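Local atomic coordinates of 3-dehydroshikimate dehydratase (Bacillus anthracis, PDB entry 3DX5), a protein that catalyses the manganese-dependent dehydration of 3-dehydroshikimate to 3,4-dihydroxybenzoate, the catechol building block of the siderophore petrobactin. Residues D172-H175 / I176-G180; C86-L89 / A90-A93; V21-A24 / Y25-G28. All blocks are in the same frame, centred on the assembly; numbering follows the deposited sequence.

Contact 1: residues D172-H175 / I176-G180. With MN (manganese (II) ion), chain B; DHB (3,4-dihydroxybenzoic acid), chain D.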
loop_
_atom_site.group_PDB
_atom_site.type_symbol
_atom_site.label_atom_id
_atom_site.label_comp_id
_atom_site.label_asym_id
_atom_site.label_seq_id
_atom_site.Cartn_x
_atom_site.Cartn_y
_atom_site.Cartn_z
ATOM N N ASP A 172 -15.718 -11.398 9.273
ATOM C CA ASP A 172 -15.081 -10.158 9.764
ATOM C C ASP A 172 -16.168 -9.464 10.600
ATOM O O ASP A 172 -17.095 -8.850 10.066
ATOM C CB ASP A 172 -14.606 -9.339 8.556
ATOM C CG ASP A 172 -13.821 -8.084 8.939
ATOM O OD1 ASP A 172 -14.170 -7.392 9.918
ATOM O OD2 ASP A 172 -12.860 -7.770 8.213
ATOM N N PHE A 173 -16.083 -9.630 11.922
ATOM C CA PHE A 173 -17.126 -9.184 12.835
ATOM C C PHE A 173 -17.426 -7.688 12.816
ATOM O O PHE A 173 -18.596 -7.301 12.912
ATOM C CB PHE A 173 -16.801 -9.633 14.270
ATOM C CG PHE A 173 -17.005 -11.100 14.486
ATOM C CD1 PHE A 173 -18.296 -11.624 14.612
ATOM C CD2 PHE A 173 -15.909 -11.965 14.515
ATOM C CE1 PHE A 173 -18.487 -12.996 14.821
ATOM C CE2 PHE A 173 -16.092 -13.321 14.726
ATOM C CZ PHE A 173 -17.369 -13.845 14.880
ATOM N N LEU A 174 -16.401 -6.860 12.718
ATOM C CA LEU A 174 -16.612 -5.427 12.540
ATOM C C LEU A 174 -17.579 -5.137 11.372
ATOM O O LEU A 174 -18.546 -4.391 11.523
ATOM C CB LEU A 174 -15.258 -4.706 12.296
ATOM C CG LEU A 174 -15.251 -3.157 12.209
ATOM C CD1 LEU A 174 -15.805 -2.694 10.832
ATOM C CD2 LEU A 174 -16.010 -2.552 13.374
ATOM N N HIS A 175 -17.308 -5.711 10.201
ATOM C CA HIS A 175 -18.142 -5.444 9.055
ATOM C C HIS A 175 -19.527 -6.017 9.183
ATOM O O HIS A 175 -20.477 -5.455 8.653
ATOM C CB HIS A 175 -17.460 -5.882 7.755
ATOM C CG HIS A 175 -16.242 -5.064 7.457
ATOM N ND1 HIS A 175 -16.276 -3.683 7.433
ATOM C CD2 HIS A 175 -14.950 -5.416 7.251
ATOM C CE1 HIS A 175 -15.061 -3.222 7.180
ATOM N NE2 HIS A 175 -14.238 -4.251 7.063
ATOM N N ILE A 176 -19.635 -7.130 9.882
ATOM C CA ILE A 176 -20.920 -7.735 10.144
ATOM C C ILE A 176 -21.749 -6.785 11.028
ATOM O O ILE A 176 -22.902 -6.489 10.715
ATOM C CB ILE A 176 -20.694 -9.155 10.774
ATOM C CG1 ILE A 176 -20.767 -10.191 9.666
ATOM C CG2 ILE A 176 -21.672 -9.460 11.893
ATOM C CD1 ILE A 176 -22.122 -10.241 8.926
ATOM N N TRP A 177 -21.131 -6.274 12.087
ATOM C CA TRP A 177 -21.760 -5.307 12.983
ATOM C C TRP A 177 -22.200 -4.026 12.228
ATOM O O TRP A 177 -23.308 -3.519 12.412
ATOM C CB TRP A 177 -20.783 -4.965 14.099
ATOM C CG TRP A 177 -21.335 -3.945 15.021
ATOM C CD1 TRP A 177 -22.157 -4.172 16.094
ATOM C CD2 TRP A 177 -21.123 -2.537 14.962
ATOM N NE1 TRP A 177 -22.472 -2.981 16.703
ATOM C CE2 TRP A 177 -21.849 -1.961 16.034
ATOM C CE3 TRP A 177 -20.378 -1.700 14.120
ATOM C CZ2 TRP A 177 -21.854 -0.587 16.280
ATOM C CZ3 TRP A 177 -20.393 -0.326 14.364
ATOM C CH2 TRP A 177 -21.126 0.209 15.430
ATOM N N GLU A 178 -21.324 -3.534 11.366
ATOM C CA GLU A 178 -21.583 -2.387 10.506
ATOM C C GLU A 178 -22.841 -2.596 9.689
ATOM O O GLU A 178 -23.577 -1.661 9.504
ATOM C CB GLU A 178 -20.367 -2.158 9.585
ATOM C CG GLU A 178 -20.562 -1.170 8.429
ATOM C CD GLU A 178 -19.232 -0.887 7.695
ATOM O OE1 GLU A 178 -18.388 -1.793 7.563
ATOM O OE2 GLU A 178 -19.015 0.263 7.296
ATOM N N SER A 179 -23.097 -3.818 9.226
ATOM C CA SER A 179 -24.285 -4.080 8.406
ATOM C C SER A 179 -25.557 -4.039 9.232
ATOM O O SER A 179 -26.622 -4.093 8.681
ATOM C CB SER A 179 -24.198 -5.439 7.695
ATOM O OG SER A 179 -24.479 -6.503 8.607
ATOM N N GLY A 180 -25.456 -3.973 10.555
ATOM C CA GLY A 180 -26.642 -3.924 11.390
ATOM C C GLY A 180 -26.980 -5.276 11.995
ATOM O O GLY A 180 -27.871 -5.342 12.790
HETATM MN MN MN B . -11.071 -7.962 7.059
HETATM C C1 DHB D . -9.081 -5.278 3.529
HETATM C C2 DHB D . -9.752 -5.985 4.522
HETATM C C3 DHB D . -10.653 -5.334 5.371
HETATM O O3 DHB D . -11.354 -5.962 6.367
HETATM C C4 DHB D . -10.892 -3.903 5.168
HETATM O O4 DHB D . -11.775 -3.310 6.001
HETATM C C5 DHB D . -10.237 -3.212 4.152
HETATM C C6 DHB D . -9.328 -3.915 3.341
HETATM C C DHB D . -8.093 -6.015 2.640
HETATM O O1 DHB D . -7.486 -5.478 1.708
HETATM O O2 DHB D . -7.838 -7.300 2.875
#

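Contact 2: residues C86-L89 / A90-A93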
loop_
_atom_site.group_PDB
_atom_site.type_symbol
_atom_site.label_atom_id
_atom_site.label_comp_id
_atom_site.label_asym_id
_atom_site.label_seq_id
_atom_site.Cartn_x
_atom_site.Cartn_y
_atom_site.Cartn_z
ATOM N N CYS A 86 -5.421 -17.642 -10.066
ATOM C CA CYS A 86 -5.796 -18.754 -9.199
ATOM C C CYS A 86 -4.780 -19.892 -9.259
ATOM O O CYS A 86 -4.439 -20.470 -8.228
ATOM C CB CYS A 86 -7.174 -19.285 -9.566
ATOM S SG CYS A 86 -8.510 -18.140 -9.187
ATOM N N GLU A 87 -4.294 -20.202 -10.455
ATOM C CA GLU A 87 -3.312 -21.237 -10.602
ATOM C C GLU A 87 -2.007 -20.875 -9.906
ATOM O O GLU A 87 -1.356 -21.750 -9.352
ATOM C CB GLU A 87 -3.077 -21.571 -12.084
ATOM C CG GLU A 87 -4.328 -22.173 -12.764
ATOM C CD GLU A 87 -4.246 -22.188 -14.301
ATOM O OE1 GLU A 87 -3.216 -21.756 -14.865
ATOM O OE2 GLU A 87 -5.211 -22.634 -14.957
ATOM N N GLN A 88 -1.617 -19.597 -9.937
ATOM C CA GLN A 88 -0.406 -19.180 -9.229
ATOM C C GLN A 88 -0.616 -19.207 -7.681
ATOM O O GLN A 88 0.254 -19.646 -6.933
ATOM C CB GLN A 88 0.090 -17.810 -9.736
ATOM C CG GLN A 88 1.313 -17.216 -8.963
ATOM C CD GLN A 88 2.561 -18.117 -8.982
ATOM O OE1 GLN A 88 2.638 -19.120 -9.734
ATOM N NE2 GLN A 88 3.546 -17.763 -8.158
ATOM N N LEU A 89 -1.774 -18.758 -7.216
ATOM C CA LEU A 89 -2.123 -18.845 -5.810
ATOM C C LEU A 89 -2.104 -20.279 -5.262
ATOM O O LEU A 89 -1.678 -20.487 -4.126
ATOM C CB LEU A 89 -3.468 -18.165 -5.517
ATOM C CG LEU A 89 -3.499 -16.632 -5.532
ATOM C CD1 LEU A 89 -4.925 -16.137 -5.620
ATOM C CD2 LEU A 89 -2.832 -16.081 -4.282
ATOM N N ALA A 90 -2.506 -21.258 -6.074
ATOM C CA ALA A 90 -2.460 -22.655 -5.675
ATOM C C ALA A 90 -1.006 -23.105 -5.520
ATOM O O ALA A 90 -0.675 -23.868 -4.606
ATOM C CB ALA A 90 -3.217 -23.533 -6.706
ATOM N N ILE A 91 -0.126 -22.629 -6.395
ATOM C CA ILE A 91 1.310 -22.876 -6.236
ATOM C C ILE A 91 1.853 -22.300 -4.891
ATOM O O ILE A 91 2.554 -23.004 -4.098
ATOM C CB ILE A 91 2.107 -22.318 -7.451
ATOM C CG1 ILE A 91 1.908 -23.252 -8.642
ATOM C CG2 ILE A 91 3.585 -22.162 -7.092
ATOM C CD1 ILE A 91 2.506 -22.771 -9.965
ATOM N N LEU A 92 1.532 -21.027 -4.638
ATOM C CA LEU A 92 1.920 -20.355 -3.389
ATOM C C LEU A 92 1.339 -21.081 -2.163
ATOM O O LEU A 92 2.053 -21.321 -1.195
ATOM C CB LEU A 92 1.523 -18.865 -3.401
ATOM C CG LEU A 92 2.109 -17.986 -4.510
ATOM C CD1 LEU A 92 1.509 -16.617 -4.440
ATOM C CD2 LEU A 92 3.663 -17.878 -4.431
ATOM N N ALA A 93 0.060 -21.441 -2.202
ATOM C CA ALA A 93 -0.552 -22.136 -1.051
ATOM C C ALA A 93 0.126 -23.471 -0.774
ATOM O O ALA A 93 0.317 -23.855 0.372
ATOM C CB ALA A 93 -2.058 -22.344 -1.263
#

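Contact 3: residues V21-A24 / Y25-G28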
loop_
_atom_site.group_PDB
_atom_site.type_symbol
_atom_site.label_atom_id
_atom_site.label_comp_id
_atom_site.label_asym_id
_atom_site.label_seq_id
_atom_site.Cartn_x
_atom_site.Cartn_y
_atom_site.Cartn_z
ATOM N N VAL A 21 8.003 -13.310 11.282
ATOM C CA VAL A 21 7.867 -14.614 11.882
ATOM C C VAL A 21 8.354 -14.547 13.328
ATOM O O VAL A 21 7.711 -15.078 14.224
ATOM C CB VAL A 21 8.634 -15.685 11.083
ATOM C CG1 VAL A 21 8.722 -17.003 11.891
ATOM C CG2 VAL A 21 7.993 -15.924 9.729
ATOM N N GLN A 22 9.504 -13.908 13.558
ATOM C CA GLN A 22 10.078 -13.814 14.917
ATOM C C GLN A 22 9.121 -13.027 15.840
ATOM O O GLN A 22 8.881 -13.431 16.976
ATOM C CB GLN A 22 11.476 -13.150 14.889
ATOM C CG GLN A 22 12.145 -12.992 16.280
ATOM C CD GLN A 22 12.230 -14.323 17.044
ATOM O OE1 GLN A 22 12.578 -15.364 16.478
ATOM N NE2 GLN A 22 11.924 -14.284 18.336
ATOM N N PHE A 23 8.597 -11.902 15.358
ATOM C CA PHE A 23 7.609 -11.152 16.131
ATOM C C PHE A 23 6.363 -12.006 16.455
ATOM O O PHE A 23 5.856 -11.987 17.577
ATOM C CB PHE A 23 7.201 -9.886 15.393
ATOM C CG PHE A 23 6.145 -9.103 16.095
ATOM C CD1 PHE A 23 6.483 -8.198 17.108
ATOM C CD2 PHE A 23 4.798 -9.273 15.764
ATOM C CE1 PHE A 23 5.473 -7.462 17.786
ATOM C CE2 PHE A 23 3.795 -8.564 16.434
ATOM C CZ PHE A 23 4.138 -7.647 17.438
ATOM N N ALA A 24 5.861 -12.747 15.467
ATOM C CA ALA A 24 4.698 -13.595 15.708
ATOM C C ALA A 24 4.998 -14.604 16.806
ATOM O O ALA A 24 4.175 -14.838 17.688
ATOM C CB ALA A 24 4.232 -14.311 14.418
ATOM N N TYR A 25 6.186 -15.193 16.738
ATOM C CA TYR A 25 6.561 -16.269 17.629
ATOM C C TYR A 25 6.702 -15.752 19.071
ATOM O O TYR A 25 6.152 -16.307 20.008
ATOM C CB TYR A 25 7.874 -16.880 17.126
ATOM C CG TYR A 25 8.555 -17.874 18.035
ATOM C CD1 TYR A 25 7.851 -18.942 18.601
ATOM C CD2 TYR A 25 9.926 -17.753 18.308
ATOM C CE1 TYR A 25 8.505 -19.873 19.448
ATOM C CE2 TYR A 25 10.583 -18.673 19.135
ATOM C CZ TYR A 25 9.856 -19.719 19.701
ATOM O OH TYR A 25 10.500 -20.620 20.508
ATOM N N GLU A 26 7.398 -14.646 19.237
ATOM C CA GLU A 26 7.660 -14.190 20.593
ATOM C C GLU A 26 6.404 -13.630 21.279
ATOM O O GLU A 26 6.377 -13.530 22.498
ATOM C CB GLU A 26 8.854 -13.224 20.619
ATOM C CG GLU A 26 8.602 -11.909 19.979
ATOM C CD GLU A 26 9.917 -11.135 19.652
ATOM O OE1 GLU A 26 9.798 -9.931 19.309
ATOM O OE2 GLU A 26 11.033 -11.723 19.714
ATOM N N ASN A 27 5.373 -13.286 20.494
ATOM C CA ASN A 27 4.127 -12.787 21.059
ATOM C C ASN A 27 3.002 -13.825 21.182
ATOM O O ASN A 27 1.887 -13.453 21.510
ATOM C CB ASN A 27 3.657 -11.522 20.306
ATOM C CG ASN A 27 4.519 -10.312 20.650
ATOM O OD1 ASN A 27 4.354 -9.705 21.706
ATOM N ND2 ASN A 27 5.484 -10.007 19.799
ATOM N N GLY A 28 3.277 -15.108 20.927
ATOM C CA GLY A 28 2.264 -16.146 21.174
ATOM C C GLY A 28 1.211 -16.313 20.073
ATOM O O GLY A 28 0.227 -17.015 20.263
#

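Contact 1: residues D172-H175 / I176-G180
His-175 and Glu-178, three residues apart on the short helix 173-178, run side by side, and their polar ends meet in a nearly flat array: imidazole and carboxylate planes differ by only 19°. Within it, ND1 of His-175 donates to OE1 of Glu-178 at 2.8 Å, with an N-H...O angle of 166° and the acceptor lying in the ring plane. The glutamate reaches this edge because its CG stands anti to the backbone N (chi1 169°) and the chain stays extended beyond it. Bonded at ND1 on one side and facing the bound 3,4-dihydroxybenzoic acid with NE2 on the other, the ring is probably held in its rotation. NE2 of His-175 lies 2.8 Å from O4 of the ligand; either atom of that pair could donate. A second approach, from His-175 NE2 to ligand O3, is weak. Ligand O3 binds the manganese ion, and so does Asp-172, whose OD2 lies 2.1 Å from the metal; Glu-142, His-198 and Glu-253 complete the protein ligands. The other carboxylate oxygen, OD1, forms a salt bridge with Lys-200, which probably helps hold the aspartate in its metal-binding pose. Asp-172 is also the N-cap, and its carbonyl O accepts from Ile-176 N at 3.1 Å.

The N-terminal part of the helix is the tightly packed one: Asp-172 to Ile-176 are all buried, Phe-173 packing against helices 183-190 and 236-243. Toward the far end burial falls away. Ser-179 OG bonds back to Ile-176 O at 2.6 Å, and exposed Gly-180, at positive phi, ends the helix in a Schellman motif. A His-carboxylate pair following a metal-binding aspartate at the C-terminal end of strand 167-172 places the contact in the active site of this xylose isomerase-like TIM barrel.

Contact 2: residues C86-L89 / A90-A93
Within the beta-alpha-beta unit of strand 64-68, helix 79-96 and strand 100-103, this contact is a two-turn piece of the helix in which Gln-88 meets both Ile-91 and Leu-92. The glutamine chain leaves the backbone with CG anti to N (chi1 175°) and then bends at chi2 (59°), which carries its amide forward along the helix, to the following turn. The two ends of that amide part company there: OE1 lies 3.7 Å from CD1 of Ile-91, while NE2 sits 3.7 Å from CD2 of Leu-92. Both are van der Waals approaches, made as the glutamine crosses each aliphatic chain at a slant. The polar need of NE2 is met by OE1 of Gln-40 on helix 36-45, whose Tyr-43 also touches Gln-88, Ile-91 and Leu-92, so the amide joins two neighbouring helices of the outer layer.

On the buried side, Leu-89 and Leu-92 are spaced more loosely from each other, CD2 of Leu-89 standing 4.4 Å from CD1 of Leu-92; both rest on Ile-67 of strand 64-68. Cys-86 packs instead on helix 115-134. The backbone bonds are those of a regular alpha-helix: Leu-92 N reaches Gln-88 O at 3.0 Å and Ala-93 N reaches Leu-89 O at 2.8 Å, whereas Ile-91 N to Glu-87 O is weak at 3.3 Å. Exposed Glu-87 and Ile-91 contrast with buried Cys-86, Leu-89, Ala-90, Leu-92 and Ala-93, the amphipathic pattern of an outer-layer helix in a TIM barrel.

Contact 3: residues V21-A24 / Y25-G28
Asn-27 and Phe-23 meet through both ring and backbone where helix 17-26 ends. Among the polar bonds, Phe-23 O is gripped twice by the asparagine: ND2 of Asn-27 donates to it at 3.0 Å with an N-H...O angle of 165°, and the backbone N of Asn-27 does so at 3.2 Å. The two donors arrive from opposite faces of the carbonyl plane. Further along the surface, Gln-22 NE2 donates to Glu-26 OE2 at 3.0 Å; the bond is almost straight at 177° and lies in the plane of the glutamine amide, but it meets the carboxylate oxygen from above the carboxylate plane. The two flat groups are turned 70° apart and their chains cross at about a right angle. Glu-26 can reach back because its CG takes the position between backbone N and carbonyl carbon.

The contacts with rings form a second group. Asn-27 ND2 sits over one face of Phe-23, shifted toward the rim, and is 3.2 Å from its CE1. The same nitrogen therefore serves the carbonyl while lying against the ring. Gln-22 passes obliquely by the Tyr-25 ring, NE2 of Gln-22 being 4.0 Å from CD2 of Tyr-25.

Apolar packing supplies the third group. Phe-23 and Ala-24 touch Leu-5 of strand 2-6, and Val-21 lies on Ile-32 of strand 31-35, whereas Tyr-25 and Glu-26 are exposed. In the backbone, Gly-28 N donates to Tyr-25 O at 3.2 Å, and Gly-28, at positive phi, is the C-prime residue of the Schellman motif that closes this first outer helix of the TIM barrel.

Overall arrangement
All three contacts lie on helices around one parallel-stranded barrel, in the chain order contact 3, contact 2, contact 1. Only contact 1 holds residues of the metal and ligand site. The centres of contacts 1 and 2 are about 29 Å apart, on opposite sides of the chain's centre. Contact 3 is also about 29 Å from contact 1, centre to centre, and about 26 Å from contact 2. None touches another, the nearest atoms of contacts 2 and 3 being about 14 Å apart. Contact 2 stays outside the pocket: the Leu-89 side chain is about 8 Å from that of substrate-binding Tyr-70 and about 12 Å from the ligand. Contact 3 lies away from the site.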